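PDB 1KPH: cyclopropane mycolic acid synthase 1 from Mycobacterium tuberculosis, which converts a double bond at the distal position of an alpha mycolic acid into a cyclopropane ring, using S-adenosyl-L-methionine as the source of the methylene group. Local coordinates for residues 22-25 against 30-33. Sequence-based numbering, arbitrary orientation.
With 10A (didecyl-dimethyl-ammonium), chain G; SAH (S-adenosyl-L-homocysteine), chain F.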
loop_
_atom_site.group_PDB
_atom_site.type_symbol
_atom_site.label_atom_id
_atom_site.label_comp_id
_atom_site.label_asym_id
_atom_site.label_seq_id
_atom_site.Cartn_x
_atom_site.Cartn_y
_atom_site.Cartn_z
ATOM N N PHE A 22 13.514 -2.529 -12.227
ATOM C CA PHE A 22 13.604 -1.100 -11.921
ATOM C C PHE A 22 13.231 -0.795 -10.470
ATOM O O PHE A 22 13.937 -0.066 -9.776
ATOM C CB PHE A 22 12.696 -0.280 -12.845
ATOM C CG PHE A 22 12.812 1.207 -12.632
ATOM C CD1 PHE A 22 13.878 1.916 -13.168
ATOM C CD2 PHE A 22 11.877 1.888 -11.855
ATOM C CE1 PHE A 22 14.018 3.284 -12.934
ATOM C CE2 PHE A 22 12.008 3.256 -11.614
ATOM C CZ PHE A 22 13.080 3.953 -12.155
ATOM N N PHE A 23 12.111 -1.342 -10.012
ATOM C CA PHE A 23 11.689 -1.101 -8.642
ATOM C C PHE A 23 12.718 -1.635 -7.666
ATOM O O PHE A 23 12.932 -1.055 -6.606
ATOM C CB PHE A 23 10.325 -1.738 -8.378
ATOM C CG PHE A 23 9.193 -1.014 -9.040
ATOM C CD1 PHE A 23 8.609 -1.514 -10.199
ATOM C CD2 PHE A 23 8.728 0.190 -8.516
ATOM C CE1 PHE A 23 7.578 -0.825 -10.828
ATOM C CE2 PHE A 23 7.698 0.888 -9.136
ATOM C CZ PHE A 23 7.122 0.379 -10.296
ATOM N N ARG A 24 13.367 -2.731 -8.046
ATOM C CA ARG A 24 14.389 -3.340 -7.209
ATOM C C ARG A 24 15.554 -2.401 -6.958
ATOM O O ARG A 24 16.333 -2.626 -6.036
ATOM C CB ARG A 24 14.908 -4.631 -7.848
ATOM C CG ARG A 24 14.062 -5.853 -7.545
ATOM C CD ARG A 24 14.657 -7.106 -8.166
ATOM N NE ARG A 24 14.071 -8.306 -7.585
ATOM C CZ ARG A 24 14.395 -8.795 -6.391
ATOM N NH1 ARG A 24 15.314 -8.196 -5.645
ATOM N NH2 ARG A 24 13.785 -9.877 -5.935
ATOM N N LEU A 25 15.681 -1.355 -7.774
ATOM C CA LEU A 25 16.773 -0.398 -7.589
ATOM C C LEU A 25 16.562 0.503 -6.386
ATOM O O LEU A 25 17.514 1.106 -5.891
ATOM C CB LEU A 25 16.973 0.496 -8.822
ATOM C CG LEU A 25 17.619 -0.038 -10.108
ATOM C CD1 LEU A 25 18.737 -1.013 -9.786
ATOM C CD2 LEU A 25 16.589 -0.714 -10.943
ATOM N N THR A 30 12.572 -7.157 0.359
ATOM C CA THR A 30 11.246 -7.776 0.424
ATOM C C THR A 30 10.328 -7.158 -0.626
ATOM O O THR A 30 9.213 -7.636 -0.855
ATOM C CB THR A 30 10.571 -7.583 1.802
ATOM O OG1 THR A 30 10.268 -6.196 1.992
ATOM C CG2 THR A 30 11.482 -8.070 2.927
ATOM N N GLN A 31 10.814 -6.092 -1.251
ATOM C CA GLN A 31 10.068 -5.369 -2.279
ATOM C C GLN A 31 8.801 -4.752 -1.707
ATOM O O GLN A 31 7.786 -4.643 -2.396
ATOM C CB GLN A 31 9.703 -6.295 -3.446
ATOM C CG GLN A 31 10.890 -7.008 -4.066
ATOM C CD GLN A 31 12.037 -6.068 -4.378
ATOM O OE1 GLN A 31 13.161 -6.274 -3.923
ATOM N NE2 GLN A 31 11.759 -5.031 -5.157
ATOM N N THR A 32 8.851 -4.369 -0.434
ATOM C CA THR A 32 7.697 -3.737 0.195
ATOM C C THR A 32 7.635 -2.315 -0.364
ATOM O O THR A 32 8.627 -1.580 -0.351
ATOM C CB THR A 32 7.836 -3.708 1.732
ATOM O OG1 THR A 32 7.856 -5.053 2.232
ATOM C CG2 THR A 32 6.664 -2.965 2.365
ATOM N N TYR A 33 6.464 -1.931 -0.853
ATOM C CA TYR A 33 6.288 -0.620 -1.471
ATOM C C TYR A 33 5.211 0.169 -0.728
ATOM O O TYR A 33 4.125 0.415 -1.250
ATOM C CB TYR A 33 5.911 -0.842 -2.942
ATOM C CG TYR A 33 6.088 0.333 -3.885
ATOM C CD1 TYR A 33 6.757 1.492 -3.493
ATOM C CD2 TYR A 33 5.591 0.269 -5.187
ATOM C CE1 TYR A 33 6.928 2.562 -4.380
ATOM C CE2 TYR A 33 5.757 1.331 -6.079
ATOM C CZ TYR A 33 6.425 2.472 -5.669
ATOM O OH TYR A 33 6.584 3.524 -6.549
HETATM C C1 10A G . -3.897 13.585 -4.862
HETATM C C2 10A G . -3.728 12.357 -5.764
HETATM C C3 10A G . -3.041 11.227 -4.990
HETATM C C4 10A G . -2.788 9.935 -5.781
HETATM C C5 10A G . -2.093 8.951 -4.829
HETATM C C6 10A G . -1.685 7.603 -5.445
HETATM C C7 10A G . -0.981 6.847 -4.308
HETATM C C8 10A G . -0.330 5.522 -4.713
HETATM C C9 10A G . 0.383 4.944 -3.471
HETATM C C10 10A G . 1.229 3.732 -3.862
HETATM N N1 10A G . 2.230 3.078 -2.895
HETATM C C11 10A G . 2.928 1.992 -3.687
HETATM C C12 10A G . 1.525 2.394 -1.751
HETATM C C13 10A G . 3.272 4.005 -2.250
HETATM C C14 10A G . 4.237 4.904 -3.087
HETATM C C15 10A G . 4.969 6.031 -2.320
HETATM C C16 10A G . 4.138 7.153 -1.655
HETATM C C17 10A G . 3.375 8.037 -2.660
HETATM C C18 10A G . 2.581 9.164 -1.986
HETATM C C19 10A G . 1.857 10.012 -3.041
HETATM C C20 10A G . 1.113 11.164 -2.347
HETATM C C21 10A G . 0.405 12.067 -3.360
HETATM C C22 10A G . -0.288 13.199 -2.601
HETATM N N SAH F . 0.606 -3.891 -0.303
HETATM C CA SAH F . 1.898 -3.970 -0.983
HETATM C CB SAH F . 1.868 -3.236 -2.341
HETATM C CG SAH F . 1.301 -1.799 -2.393
HETATM C C SAH F . 3.021 -3.382 -0.110
HETATM O OXT SAH F . 4.200 -3.538 -0.474
HETATM C "C5'" SAH F . -0.414 -1.083 -4.503
HETATM C "C4'" SAH F . -0.917 -2.500 -4.742
HETATM O "O4'" SAH F . -2.367 -2.604 -4.699
HETATM C "C3'" SAH F . -0.484 -3.069 -6.091
HETATM O "O3'" SAH F . -0.030 -4.436 -5.901
HETATM C "C2'" SAH F . -1.737 -2.994 -6.928
HETATM O "O2'" SAH F . -1.736 -3.941 -7.997
HETATM C "C1'" SAH F . -2.808 -3.245 -5.921
HETATM N N9 SAH F . -4.128 -2.755 -6.331
HETATM C C8 SAH F . -4.526 -1.538 -6.791
HETATM N N7 SAH F . -5.783 -1.397 -7.074
HETATM C C5 SAH F . -6.288 -2.661 -6.768
HETATM C C6 SAH F . -7.696 -3.295 -6.829
HETATM N N6 SAH F . -8.785 -2.626 -7.242
HETATM N N1 SAH F . -7.798 -4.607 -6.434
HETATM C C2 SAH F . -6.688 -5.273 -6.016
HETATM N N3 SAH F . -5.412 -4.826 -5.919
HETATM C C4 SAH F . -5.286 -3.502 -6.314
#
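Tyr33, in the loop after helix 20-23, lines both the S-adenosylhomocysteine pocket and the didecyl-dimethyl-ammonium pocket, the latter probably the lipid site, and Phe23 of the helix packs against its ring. The two rings meet obliquely, centroids 5.5 Å apart and planes at 56°, with Phe23 CE2 3.6 Å from Tyr33 CE2. Tyr33 CG lies anti to its own backbone N (chi1 -162°), which carries the ring off toward Phe23 and the ammonium group. The backbone N of Tyr33 donates a nearly straight hydrogen bond (171°, 2.8 Å) to OXT of S-adenosylhomocysteine. In this Rossmann-like methyltransferase domain, that bond helps to hold the amino-acid end of the cofactor product. One face of the phenol carries the ammonium methyl C11 of didecyl-dimethyl-ammonium, 3.4 Å above the ring plane and over its centre, consistent with a CH-pi contact that the positive charge may strengthen. The Tyr33 hydroxyl is gripped by hydrogen bonds with Tyr265 and His15, which probably limits the ring's movement, and His15 and Trp75 also meet the Phe23 ring. Nearer the surface, the side chain of Gln31, bent at chi2, crosses that of Arg24 at about a right angle, its end packing against the Arg24 CG methylene and the rim of one guanidinium face.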